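Local structure of putative outer membrane protein (LpxR) (Salmonella typhimurium, 3FID) at residues A[4-9]-A[289-294]; A[8-13]-A[32-37]; A[36-41]-A[54-59]; A[254-259]-A[271-276]. The protein probably removes acyl chains from the lipid A part of lipopolysaccharide, as a β-barrel enzyme of the outer membrane. One frame throughout, in Å; residues are numbered along the deposited sequence.

Contact 1: A[4-9]-A[289-294]; sequences AISVAN and NGDITF
Ser6 lies against the carboxylate of Asp291, its OG anti to its own backbone N (chi1 179°) and CB only 3.2 Å from Asp291 OD1. OG gives OD1 a hydrogen bond modelled at 2.4 Å, short enough for the exact length to be doubtful. The same oxygen takes a second bond from the next residue but one on its own strand: Asn289 ND2 reaches Asp291 OD1 at 3.0 Å, in the plane of the amide and on the syn lone pair. Two donors converge on this one carboxylate oxygen, which would restrain its rotation. The Asn289 amide is held at its other end, because Asn289 OD1 accepts from Asn273 ND2 and Arg256 NH2. Further along this face, Ala4 CB packs on Thr293 OG1 at 3.8 Å, while Ala8 CB rests 4.1 Å from Asn289 CB. Val7 and Ile292 project from the other face on the surface, with Ile5 partly covered beside them, as suits a wall set in lipid. Paired backbone bonds join Ile5 to Ile292 and Val7 to Gly290. The first strand, 2-9, is sealed antiparallel to the last, 285-295, the closure expected of a transmembrane β-barrel, with strand 33-44 flanking one partner and strand 266-275 the other.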
loop_
_atom_site.group_PDB
_atom_site.type_symbol
_atom_site.label_atom_id
_atom_site.label_comp_id
_atom_site.label_asym_id
_atom_site.label_seq_id
_atom_site.Cartn_x
_atom_site.Cartn_y
_atom_site.Cartn_z
ATOM N N ALA A 4 10.193 -10.452 3.121
ATOM C CA ALA A 4 10.044 -9.527 1.999
ATOM C C ALA A 4 10.507 -8.127 2.314
ATOM O O ALA A 4 10.351 -7.665 3.445
ATOM C CB ALA A 4 8.577 -9.494 1.524
ATOM N N ILE A 5 11.048 -7.467 1.296
ATOM C CA ILE A 5 11.379 -6.037 1.343
ATOM C C ILE A 5 10.544 -5.388 0.245
ATOM O O ILE A 5 10.552 -5.861 -0.888
ATOM C CB ILE A 5 12.862 -5.799 0.946
ATOM C CG1 ILE A 5 13.767 -6.804 1.677
ATOM C CG2 ILE A 5 13.270 -4.303 1.172
ATOM C CD1 ILE A 5 14.516 -6.249 2.882
ATOM N N SER A 6 9.863 -4.292 0.553
ATOM C CA SER A 6 9.101 -3.619 -0.498
ATOM C C SER A 6 9.369 -2.112 -0.470
ATOM O O SER A 6 9.378 -1.499 0.600
ATOM C CB SER A 6 7.609 -3.921 -0.383
ATOM O OG SER A 6 6.860 -3.237 -1.417
ATOM N N VAL A 7 9.608 -1.554 -1.646
ATOM C CA VAL A 7 9.866 -0.115 -1.816
ATOM C C VAL A 7 8.735 0.458 -2.707
ATOM O O VAL A 7 8.487 -0.059 -3.809
ATOM C CB VAL A 7 11.278 0.109 -2.432
ATOM C CG1 VAL A 7 11.553 1.590 -2.786
ATOM C CG2 VAL A 7 12.386 -0.424 -1.475
ATOM N N ALA A 8 8.056 1.504 -2.228
ATOM C CA ALA A 8 7.046 2.225 -3.036
ATOM C C ALA A 8 7.604 3.593 -3.393
ATOM O O ALA A 8 8.293 4.206 -2.582
ATOM C CB ALA A 8 5.758 2.381 -2.292
ATOM N N ASN A 9 7.327 4.037 -4.611
ATOM C CA ASN A 9 7.772 5.340 -5.073
ATOM C C ASN A 9 6.756 5.885 -6.101
ATOM O O ASN A 9 6.240 5.136 -6.943
ATOM C CB ASN A 9 9.176 5.236 -5.689
ATOM C CG ASN A 9 9.953 6.567 -5.661
ATOM O OD1 ASN A 9 9.384 7.669 -5.745
ATOM N ND2 ASN A 9 11.269 6.456 -5.549
ATOM N N ASN A 289 4.997 -0.167 -6.518
ATOM C CA ASN A 289 5.843 -0.820 -5.532
ATOM C C ASN A 289 6.608 -1.960 -6.215
ATOM O O ASN A 289 6.090 -2.593 -7.149
ATOM C CB ASN A 289 5.079 -1.213 -4.238
ATOM C CG ASN A 289 3.921 -2.181 -4.466
ATOM O OD1 ASN A 289 2.792 -1.771 -4.774
ATOM N ND2 ASN A 289 4.181 -3.475 -4.269
ATOM N N GLY A 290 7.859 -2.156 -5.787
ATOM C CA GLY A 290 8.686 -3.265 -6.262
ATOM C C GLY A 290 9.132 -4.048 -5.045
ATOM O O GLY A 290 9.528 -3.457 -4.017
ATOM N N ASP A 291 9.009 -5.370 -5.124
ATOM C CA ASP A 291 9.274 -6.201 -3.950
ATOM C C ASP A 291 10.261 -7.327 -4.265
ATOM O O ASP A 291 10.275 -7.886 -5.379
ATOM C CB ASP A 291 7.996 -6.829 -3.353
ATOM C CG ASP A 291 6.719 -5.982 -3.569
ATOM O OD1 ASP A 291 6.698 -4.764 -3.326
ATOM O OD2 ASP A 291 5.696 -6.583 -3.946
ATOM N N ILE A 292 11.089 -7.642 -3.278
ATOM C CA ILE A 292 11.964 -8.813 -3.365
ATOM C C ILE A 292 11.544 -9.684 -2.205
ATOM O O ILE A 292 11.493 -9.210 -1.068
ATOM C CB ILE A 292 13.457 -8.449 -3.209
ATOM C CG1 ILE A 292 13.916 -7.533 -4.348
ATOM C CG2 ILE A 292 14.313 -9.740 -3.177
ATOM C CD1 ILE A 292 15.361 -7.046 -4.176
ATOM N N THR A 293 11.170 -10.930 -2.507
ATOM C CA THR A 293 10.627 -11.823 -1.509
ATOM C C THR A 293 11.446 -13.111 -1.522
ATOM O O THR A 293 11.627 -13.736 -2.579
ATOM C CB THR A 293 9.162 -12.136 -1.798
ATOM O OG1 THR A 293 8.447 -10.910 -1.975
ATOM C CG2 THR A 293 8.536 -12.899 -0.613
ATOM N N PHE A 294 11.951 -13.482 -0.353
ATOM C CA PHE A 294 12.587 -14.779 -0.188
ATOM C C PHE A 294 11.523 -15.704 0.352
ATOM O O PHE A 294 10.878 -15.389 1.333
ATOM C CB PHE A 294 13.807 -14.653 0.727
ATOM C CG PHE A 294 14.855 -13.756 0.156
ATOM C CD1 PHE A 294 15.706 -14.214 -0.845
ATOM C CD2 PHE A 294 14.929 -12.424 0.550
ATOM C CE1 PHE A 294 16.656 -13.360 -1.422
ATOM C CE2 PHE A 294 15.880 -11.558 -0.017
ATOM C CZ PHE A 294 16.745 -12.033 -0.999
#

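Contact 2: A[8-13]-A[32-37]; sequences ANDDAG and DYTAGL. With ZN (zinc ion), chain G.
Asp10 and Thr34 meet through a zinc ion. The aspartate supplies OD2, 2.3 Å from the metal, and Thr34 chelates it with two atoms, its carbonyl O at 2.3 Å and OG1 at 1.8 Å, short enough to leave that length uncertain; two more ligand atoms come from elsewhere in the structure. Because OG1 is anti to the backbone N of Thr34 (chi1 -166°), it stands beside the carbonyl and both oxygens can face the ion. A water bridges Asp10 OD1 and Thr34 OG1, 2.9 Å from the latter. Behind this first shell, Asn9 OD1 accepts from Asp11 N in an Asx turn, which bends the chain just where Asp10 leaves the strand. Thr34 sits in a classic β bulge, sharing Ile59 as partner with Ala35. Beyond the bulge Ala8 and Gly36 exchange two backbone bonds, and Ala8 CB lies 3.5 Å from Tyr33 OH, a hydroxyl bonded to Asp58. The site therefore crowns the end of strand 2-9 and the start of strand 33-44, with helix 16-23 packing on Ala12 and strand 285-295 touching Ala8 and Tyr33.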
loop_
_atom_site.group_PDB
_atom_site.type_symbol
_atom_site.label_atom_id
_atom_site.label_comp_id
_atom_site.label_asym_id
_atom_site.label_seq_id
_atom_site.Cartn_x
_atom_site.Cartn_y
_atom_site.Cartn_z
ATOM N N ALA A 8 8.056 1.504 -2.228
ATOM C CA ALA A 8 7.046 2.225 -3.036
ATOM C C ALA A 8 7.604 3.593 -3.393
ATOM O O ALA A 8 8.293 4.206 -2.582
ATOM C CB ALA A 8 5.758 2.381 -2.292
ATOM N N ASN A 9 7.327 4.037 -4.611
ATOM C CA ASN A 9 7.772 5.340 -5.073
ATOM C C ASN A 9 6.756 5.885 -6.101
ATOM O O ASN A 9 6.240 5.136 -6.943
ATOM C CB ASN A 9 9.176 5.236 -5.689
ATOM C CG ASN A 9 9.953 6.567 -5.661
ATOM O OD1 ASN A 9 9.384 7.669 -5.745
ATOM N ND2 ASN A 9 11.269 6.456 -5.549
ATOM N N ASP A 10 6.469 7.184 -6.013
ATOM C CA ASP A 10 5.668 7.811 -7.063
ATOM C C ASP A 10 6.496 7.977 -8.347
ATOM O O ASP A 10 5.926 8.033 -9.455
ATOM C CB ASP A 10 5.031 9.139 -6.605
ATOM C CG ASP A 10 6.054 10.188 -6.252
ATOM O OD1 ASP A 10 5.956 11.314 -6.748
ATOM O OD2 ASP A 10 6.959 9.920 -5.466
ATOM N N ASP A 11 7.830 8.059 -8.194
ATOM C CA ASP A 11 8.765 8.029 -9.331
ATOM C C ASP A 11 9.034 6.572 -9.711
ATOM O O ASP A 11 9.708 5.830 -8.978
ATOM C CB ASP A 11 10.084 8.758 -8.980
ATOM C CG ASP A 11 11.143 8.680 -10.093
ATOM O OD1 ASP A 11 10.905 8.103 -11.173
ATOM O OD2 ASP A 11 12.248 9.214 -9.866
ATOM N N ALA A 12 8.519 6.143 -10.856
ATOM C CA ALA A 12 8.516 4.705 -11.164
ATOM C C ALA A 12 9.731 4.331 -11.996
ATOM O O ALA A 12 9.874 3.176 -12.384
ATOM C CB ALA A 12 7.203 4.289 -11.901
ATOM N N GLY A 13 10.600 5.312 -12.286
ATOM C CA GLY A 13 11.853 5.030 -12.997
ATOM C C GLY A 13 11.600 4.392 -14.341
ATOM O O GLY A 13 10.835 4.932 -15.128
ATOM N N ASP A 32 1.089 12.596 -4.005
ATOM C CA ASP A 32 0.470 12.337 -2.693
ATOM C C ASP A 32 1.213 11.306 -1.829
ATOM O O ASP A 32 1.413 11.534 -0.643
ATOM C CB ASP A 32 -0.981 11.869 -2.827
ATOM C CG ASP A 32 -1.890 12.896 -3.443
ATOM O OD1 ASP A 32 -1.640 13.348 -4.582
ATOM O OD2 ASP A 32 -2.909 13.195 -2.792
ATOM N N TYR A 33 1.535 10.148 -2.409
ATOM C CA TYR A 33 2.245 9.090 -1.686
ATOM C C TYR A 33 3.639 9.052 -2.271
ATOM O O TYR A 33 3.849 8.615 -3.404
ATOM C CB TYR A 33 1.519 7.763 -1.877
ATOM C CG TYR A 33 2.151 6.546 -1.254
ATOM C CD1 TYR A 33 2.007 5.281 -1.847
ATOM C CD2 TYR A 33 2.846 6.629 -0.048
ATOM C CE1 TYR A 33 2.565 4.118 -1.250
ATOM C CE2 TYR A 33 3.400 5.465 0.557
ATOM C CZ TYR A 33 3.261 4.231 -0.048
ATOM O OH TYR A 33 3.818 3.105 0.566
ATOM N N THR A 34 4.586 9.589 -1.518
ATOM C CA THR A 34 5.905 9.849 -2.085
ATOM C C THR A 34 6.941 8.706 -1.883
ATOM O O THR A 34 7.784 8.467 -2.760
ATOM C CB THR A 34 6.467 11.265 -1.683
ATOM O OG1 THR A 34 7.582 11.585 -2.523
ATOM C CG2 THR A 34 6.889 11.348 -0.223
ATOM N N ALA A 35 6.870 7.994 -0.767
ATOM C CA ALA A 35 7.787 6.893 -0.533
ATOM C C ALA A 35 7.185 5.878 0.410
ATOM O O ALA A 35 6.464 6.219 1.342
ATOM C CB ALA A 35 9.136 7.423 0.064
ATOM N N GLY A 36 7.539 4.611 0.203
ATOM C CA GLY A 36 7.233 3.581 1.188
ATOM C C GLY A 36 8.420 2.648 1.363
ATOM O O GLY A 36 9.147 2.365 0.394
ATOM N N LEU A 37 8.638 2.219 2.603
ATOM C CA LEU A 37 9.581 1.122 2.924
ATOM C C LEU A 37 8.854 0.148 3.834
ATOM O O LEU A 37 8.160 0.568 4.772
ATOM C CB LEU A 37 10.837 1.628 3.642
ATOM C CG LEU A 37 11.972 0.560 3.718
ATOM C CD1 LEU A 37 12.276 -0.111 2.369
ATOM C CD2 LEU A 37 13.279 1.146 4.283
HETATM ZN ZN ZN G . 8.309 10.504 -3.686
HETATM O O HOH W 1 5.888 13.035 -4.305
#

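Contact 3: A[36-41]-A[54-59]; sequences GLFLGY and HIAQDI. With ZN (zinc ion), chain E; ZN (zinc ion), chain D.
Phe38 and His54 meet diagonally across a β hairpin of the barrel wall, strands 33-44 and 49-60, their side chains crossing at about a right angle. The ring planes are only 14° apart, yet slid so far, with centroids 5.3 Å from each other, that there is little overlap to call a stack. What touches is the CD2-CE2 side of the phenyl ring: Phe38 CE2 comes within 3.5 Å of His54 CB, and CD2 lies 3.9 Å from Ala56 CB. Phe38 swings its CG anti to the backbone N (chi1 170°), which lays the ring along its own strand, over Gly40, with that side turned to the neighbouring strand. His54 places its own CG between backbone N and carbonyl carbon (chi1 75°), and the imidazole rises from the sheet to offer NE2 to a zinc ion at 2.1 Å. His84, Asp104 and a water complete that site. Asp58, on the same face, is its second shell, with OD2 taking a hydrogen bond from the other ring nitrogen of His84 while OD1 forms a salt bridge with Arg205 and a hydrogen bond with Tyr33 OH. Leu37, Leu39 and Ile55 occupy the opposite surface, a likely lipid-facing side. At the end of its segment Tyr41 binds a different zinc ion through OH, together with Ser1 and His43. Gly36 runs close to the Asp58 carboxylate, its CA 3.4 Å from Asp58 OD1.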
loop_
_atom_site.group_PDB
_atom_site.type_symbol
_atom_site.label_atom_id
_atom_site.label_comp_id
_atom_site.label_asym_id
_atom_site.label_seq_id
_atom_site.Cartn_x
_atom_site.Cartn_y
_atom_site.Cartn_z
ATOM N N GLY A 36 7.539 4.611 0.203
ATOM C CA GLY A 36 7.233 3.581 1.188
ATOM C C GLY A 36 8.420 2.648 1.363
ATOM O O GLY A 36 9.147 2.365 0.394
ATOM N N LEU A 37 8.638 2.219 2.603
ATOM C CA LEU A 37 9.581 1.122 2.924
ATOM C C LEU A 37 8.854 0.148 3.834
ATOM O O LEU A 37 8.160 0.568 4.772
ATOM C CB LEU A 37 10.837 1.628 3.642
ATOM C CG LEU A 37 11.972 0.560 3.718
ATOM C CD1 LEU A 37 12.276 -0.111 2.369
ATOM C CD2 LEU A 37 13.279 1.146 4.283
ATOM N N PHE A 38 9.024 -1.141 3.567
ATOM C CA PHE A 38 8.314 -2.194 4.298
ATOM C C PHE A 38 9.242 -3.408 4.373
ATOM O O PHE A 38 9.867 -3.777 3.382
ATOM C CB PHE A 38 6.987 -2.525 3.545
ATOM C CG PHE A 38 6.261 -3.761 4.036
ATOM C CD1 PHE A 38 6.693 -5.024 3.659
ATOM C CD2 PHE A 38 5.088 -3.652 4.801
ATOM C CE1 PHE A 38 6.024 -6.185 4.081
ATOM C CE2 PHE A 38 4.382 -4.810 5.236
ATOM C CZ PHE A 38 4.875 -6.090 4.870
ATOM N N LEU A 39 9.333 -3.999 5.558
ATOM C CA LEU A 39 10.063 -5.252 5.767
ATOM C C LEU A 39 9.111 -6.154 6.517
ATOM O O LEU A 39 8.484 -5.740 7.512
ATOM C CB LEU A 39 11.360 -4.987 6.550
ATOM C CG LEU A 39 12.352 -6.121 6.851
ATOM C CD1 LEU A 39 12.859 -6.843 5.598
ATOM C CD2 LEU A 39 13.545 -5.591 7.665
ATOM N N GLY A 40 8.931 -7.372 6.018
ATOM C CA GLY A 40 7.942 -8.258 6.623
ATOM C C GLY A 40 8.391 -9.715 6.629
ATOM O O GLY A 40 9.238 -10.120 5.846
ATOM N N TYR A 41 7.815 -10.482 7.550
ATOM C CA TYR A 41 8.077 -11.917 7.637
ATOM C C TYR A 41 6.759 -12.636 7.828
ATOM O O TYR A 41 5.963 -12.225 8.669
ATOM C CB TYR A 41 8.999 -12.235 8.820
ATOM C CG TYR A 41 9.206 -13.733 9.009
ATOM C CD1 TYR A 41 8.661 -14.412 10.115
ATOM C CD2 TYR A 41 9.915 -14.461 8.060
ATOM C CE1 TYR A 41 8.853 -15.783 10.259
ATOM C CE2 TYR A 41 10.088 -15.815 8.183
ATOM C CZ TYR A 41 9.573 -16.467 9.288
ATOM O OH TYR A 41 9.815 -17.809 9.379
ATOM N N HIS A 54 5.521 -7.213 10.497
ATOM C CA HIS A 54 6.130 -6.222 9.625
ATOM C C HIS A 54 6.433 -4.935 10.372
ATOM O O HIS A 54 5.880 -4.692 11.438
ATOM C CB HIS A 54 5.210 -5.895 8.450
ATOM C CG HIS A 54 4.049 -5.023 8.826
ATOM N ND1 HIS A 54 2.917 -5.515 9.434
ATOM C CD2 HIS A 54 3.867 -3.686 8.706
ATOM C CE1 HIS A 54 2.077 -4.515 9.666
ATOM N NE2 HIS A 54 2.624 -3.396 9.217
ATOM N N ILE A 55 7.356 -4.164 9.804
ATOM C CA ILE A 55 7.599 -2.772 10.190
ATOM C C ILE A 55 7.589 -1.986 8.866
ATOM O O ILE A 55 8.038 -2.493 7.827
ATOM C CB ILE A 55 8.946 -2.610 10.947
ATOM C CG1 ILE A 55 9.281 -1.128 11.204
ATOM C CG2 ILE A 55 10.086 -3.244 10.168
ATOM C CD1 ILE A 55 8.742 -0.543 12.565
ATOM N N ALA A 56 7.072 -0.755 8.902
ATOM C CA ALA A 56 6.986 0.026 7.671
ATOM C C ALA A 56 6.954 1.531 7.953
ATOM O O ALA A 56 6.581 1.950 9.056
ATOM C CB ALA A 56 5.747 -0.398 6.880
ATOM N N GLN A 57 7.360 2.306 6.956
ATOM C CA GLN A 57 7.237 3.771 6.997
ATOM C C GLN A 57 6.706 4.251 5.651
ATOM O O GLN A 57 7.261 3.937 4.593
ATOM C CB GLN A 57 8.583 4.445 7.291
ATOM C CG GLN A 57 8.435 5.965 7.634
ATOM C CD GLN A 57 9.669 6.782 7.318
ATOM O OE1 GLN A 57 10.305 6.604 6.278
ATOM N NE2 GLN A 57 10.022 7.683 8.226
ATOM N N ASP A 58 5.615 5.000 5.693
ATOM C CA ASP A 58 5.057 5.596 4.489
ATOM C C ASP A 58 5.019 7.106 4.638
ATOM O O ASP A 58 4.710 7.596 5.718
ATOM C CB ASP A 58 3.665 5.049 4.292
ATOM C CG ASP A 58 3.697 3.570 4.017
ATOM O OD1 ASP A 58 4.370 3.199 3.020
ATOM O OD2 ASP A 58 3.103 2.825 4.817
ATOM N N ILE A 59 5.373 7.809 3.557
ATOM C CA ILE A 59 5.573 9.265 3.555
ATOM C C ILE A 59 4.627 9.863 2.502
ATOM O O ILE A 59 4.542 9.346 1.370
ATOM C CB ILE A 59 7.034 9.609 3.222
ATOM C CG1 ILE A 59 7.990 8.875 4.195
ATOM C CG2 ILE A 59 7.290 11.178 3.270
ATOM C CD1 ILE A 59 9.474 9.200 3.934
HETATM ZN ZN ZN E . 1.400 -1.742 9.154
HETATM ZN ZN ZN D . 8.701 -19.711 8.738
HETATM O O HOH W 2 -0.122 -1.896 7.481
#

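Contact 4: A[254-259]-A[271-276]; sequences EYRVGA and SLNKVT. With CXE (pentaethylene glycol monodecyl ether), chain L; CXE (pentaethylene glycol monodecyl ether), chain J.
Arg256 spreads its guanidinium over the amide of Asn273, with OD1 above one face toward the rim and the two planes 38° apart. Arg256 NH2 stays 3.5 Å from Asn273 OD1 at a poor angle, so this is packing and not a hydrogen bond. The direct side-chain bonds run within each strand instead. Arg256 NE meets Glu254 OE2 at 2.6 Å in the guanidinium plane, a salt bridge, while Ser271 OG donates to Asn273 OD1 at 2.6 Å, on a lone pair. A water joins Arg256 NH2 to Ser271 OG across the strands in this buried polar layer. These strands, 251-263 and 266-275, form a β hairpin of the barrel, held by backbone pairs between Tyr255 and Lys274 and between Val257 and Leu272. The other face is turned to bound detergent, and there the side chains of the two strands meet less closely. Tyr255 and Lys274 run side by side, Tyr255 CD2 and Lys274 CE 4.0 Å apart, and Lys274 NZ forms a salt bridge with Asp284. Detergent C13 lies over one face of the Tyr255 ring, off-centre, with C15 3.5 Å from Tyr255 OH; alkyl C8 of the same molecule lies 3.8 Å from Val257 CG2, and a second detergent molecule touches Val257 CG1.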
loop_
_atom_site.group_PDB
_atom_site.type_symbol
_atom_site.label_atom_id
_atom_site.label_comp_id
_atom_site.label_asym_id
_atom_site.label_seq_id
_atom_site.Cartn_x
_atom_site.Cartn_y
_atom_site.Cartn_z
ATOM N N GLU A 254 -9.082 2.243 -5.512
ATOM C CA GLU A 254 -7.674 1.858 -5.689
ATOM C C GLU A 254 -7.533 0.759 -6.749
ATOM O O GLU A 254 -8.172 -0.309 -6.646
ATOM C CB GLU A 254 -7.057 1.383 -4.371
ATOM C CG GLU A 254 -5.550 0.967 -4.513
ATOM C CD GLU A 254 -4.911 0.641 -3.191
ATOM O OE1 GLU A 254 -5.090 1.427 -2.254
ATOM O OE2 GLU A 254 -4.191 -0.379 -3.097
ATOM N N TYR A 255 -6.707 1.025 -7.754
ATOM C CA TYR A 255 -6.447 0.082 -8.844
ATOM C C TYR A 255 -5.049 -0.484 -8.692
ATOM O O TYR A 255 -4.119 0.247 -8.348
ATOM C CB TYR A 255 -6.519 0.818 -10.185
ATOM C CG TYR A 255 -7.900 1.295 -10.509
ATOM C CD1 TYR A 255 -8.725 0.535 -11.337
ATOM C CD2 TYR A 255 -8.397 2.515 -9.998
ATOM C CE1 TYR A 255 -9.996 0.955 -11.666
ATOM C CE2 TYR A 255 -9.685 2.948 -10.323
ATOM C CZ TYR A 255 -10.478 2.150 -11.146
ATOM O OH TYR A 255 -11.772 2.513 -11.485
ATOM N N ARG A 256 -4.881 -1.781 -8.956
ATOM C CA ARG A 256 -3.567 -2.422 -8.837
ATOM C C ARG A 256 -3.441 -3.400 -9.999
ATOM O O ARG A 256 -4.338 -4.220 -10.214
ATOM C CB ARG A 256 -3.404 -3.215 -7.520
ATOM C CG ARG A 256 -3.650 -2.432 -6.237
ATOM C CD ARG A 256 -3.087 -3.170 -4.991
ATOM N NE ARG A 256 -2.606 -2.114 -4.093
ATOM C CZ ARG A 256 -1.340 -1.825 -3.761
ATOM N NH1 ARG A 256 -1.140 -0.801 -2.959
ATOM N NH2 ARG A 256 -0.281 -2.548 -4.169
ATOM N N VAL A 257 -2.354 -3.277 -10.750
ATOM C CA VAL A 257 -2.043 -4.184 -11.820
ATOM C C VAL A 257 -0.598 -4.604 -11.606
ATOM O O VAL A 257 0.300 -3.743 -11.442
ATOM C CB VAL A 257 -2.203 -3.456 -13.199
ATOM C CG1 VAL A 257 -1.618 -4.300 -14.333
ATOM C CG2 VAL A 257 -3.683 -3.033 -13.433
ATOM N N GLY A 258 -0.328 -5.908 -11.615
ATOM C CA GLY A 258 1.037 -6.322 -11.359
ATOM C C GLY A 258 1.356 -7.768 -11.624
ATOM O O GLY A 258 0.533 -8.504 -12.166
ATOM N N ALA A 259 2.562 -8.166 -11.230
ATOM C CA ALA A 259 3.063 -9.529 -11.485
ATOM C C ALA A 259 4.160 -9.906 -10.491
ATOM O O ALA A 259 4.851 -9.032 -9.920
ATOM C CB ALA A 259 3.622 -9.644 -12.916
ATOM N N SER A 271 4.039 -3.847 -8.780
ATOM C CA SER A 271 2.624 -3.481 -8.807
ATOM C C SER A 271 2.503 -2.017 -9.260
ATOM O O SER A 271 3.235 -1.152 -8.771
ATOM C CB SER A 271 1.982 -3.702 -7.419
ATOM O OG SER A 271 0.560 -3.526 -7.492
ATOM N N LEU A 272 1.658 -1.785 -10.261
ATOM C CA LEU A 272 1.363 -0.457 -10.798
ATOM C C LEU A 272 0.034 -0.003 -10.241
ATOM O O LEU A 272 -1.013 -0.615 -10.540
ATOM C CB LEU A 272 1.265 -0.541 -12.333
ATOM C CG LEU A 272 2.465 -1.148 -13.106
ATOM C CD1 LEU A 272 2.194 -1.174 -14.650
ATOM C CD2 LEU A 272 3.735 -0.430 -12.863
ATOM N N ASN A 273 0.048 1.083 -9.468
ATOM C CA ASN A 273 -1.090 1.412 -8.631
ATOM C C ASN A 273 -1.647 2.789 -8.889
ATOM O O ASN A 273 -0.902 3.670 -9.245
ATOM C CB ASN A 273 -0.698 1.267 -7.158
ATOM C CG ASN A 273 0.001 -0.049 -6.885
ATOM O OD1 ASN A 273 -0.474 -1.106 -7.299
ATOM N ND2 ASN A 273 1.147 0.013 -6.197
ATOM N N LYS A 274 -2.967 2.944 -8.732
ATOM C CA LYS A 274 -3.579 4.273 -8.772
ATOM C C LYS A 274 -4.600 4.413 -7.654
ATOM O O LYS A 274 -5.439 3.534 -7.444
ATOM C CB LYS A 274 -4.260 4.563 -10.116
ATOM C CG LYS A 274 -4.741 6.044 -10.235
ATOM C CD LYS A 274 -5.514 6.312 -11.502
ATOM C CE LYS A 274 -7.022 6.102 -11.255
ATOM N NZ LYS A 274 -7.814 6.783 -12.324
ATOM N N VAL A 275 -4.553 5.547 -6.959
ATOM C CA VAL A 275 -5.561 5.841 -5.965
ATOM C C VAL A 275 -6.330 7.087 -6.456
ATOM O O VAL A 275 -5.695 8.086 -6.838
ATOM C CB VAL A 275 -4.901 6.065 -4.577
ATOM C CG1 VAL A 275 -5.926 6.549 -3.539
ATOM C CG2 VAL A 275 -4.199 4.729 -4.072
ATOM N N THR A 276 -7.656 7.018 -6.499
ATOM C CA THR A 276 -8.436 8.189 -6.931
ATOM C C THR A 276 -8.411 9.312 -5.884
ATOM O O THR A 276 -8.126 9.075 -4.715
ATOM C CB THR A 276 -9.882 7.858 -7.393
ATOM O OG1 THR A 276 -10.680 7.441 -6.281
ATOM C CG2 THR A 276 -9.845 6.763 -8.485
HETATM C C1 CXE L . -14.110 -6.713 -11.846
HETATM C C2 CXE L . -12.770 -7.410 -12.021
HETATM C C3 CXE L . -11.638 -6.506 -11.558
HETATM C C4 CXE L . -10.742 -6.035 -12.693
HETATM C C5 CXE L . -10.527 -4.524 -12.593
HETATM C C6 CXE L . -9.052 -4.142 -12.726
HETATM C C7 CXE L . -8.917 -2.770 -13.349
HETATM C C8 CXE L . -7.472 -2.356 -13.483
HETATM C C9 CXE L . -7.276 -1.556 -14.757
HETATM C C10 CXE L . -6.820 -0.121 -14.497
HETATM O O11 CXE L . -7.323 0.704 -15.545
HETATM C C12 CXE L . -7.043 2.101 -15.408
HETATM C C13 CXE L . -7.985 2.797 -14.429
HETATM O O14 CXE L . -9.273 2.984 -15.019
HETATM C C15 CXE L . -10.117 3.846 -14.247
HETATM C C1 CXE J . 1.287 -6.515 -15.217
HETATM C C2 CXE J . 2.651 -5.885 -15.038
HETATM C C3 CXE J . 3.157 -5.405 -16.387
HETATM C C4 CXE J . 4.425 -4.588 -16.231
HETATM C C5 CXE J . 4.978 -4.203 -17.593
HETATM C C6 CXE J . 6.190 -3.299 -17.429
HETATM C C7 CXE J . 7.052 -3.242 -18.688
HETATM C C8 CXE J . 8.441 -2.741 -18.324
HETATM C C9 CXE J . 9.085 -1.986 -19.474
HETATM C C10 CXE J . 10.490 -1.551 -19.087
HETATM O O11 CXE J . 11.225 -1.348 -20.288
HETATM C C12 CXE J . 12.592 -0.997 -20.057
HETATM C C13 CXE J . 13.158 -0.488 -21.374
HETATM O O HOH W 3 -0.385 -5.275 -5.227
#

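Overall arrangement
From the N terminus, strand 2-9 enters contacts 1 and 2 together, sharing Ala8 and Asn9. Contact 2 closes a short loop that holds helices 16-23 and 25-29; contact 3 follows directly, sharing Gly36 and Leu37, and closes the next hairpin. Much later contact 4 closes the hairpin 251-275, and contact 1 ends the series by bringing the last strand back to the first, so that contacts 3 and 4 both fall within its span. Ser6 N to Phe38 O couples contact 1 to contact 3, and Asn289 to Ser271 couples it to contact 4. Contacts 3 and 4 themselves stay about 9 Å apart at their nearest atoms, on either side of the barrel's closing seam.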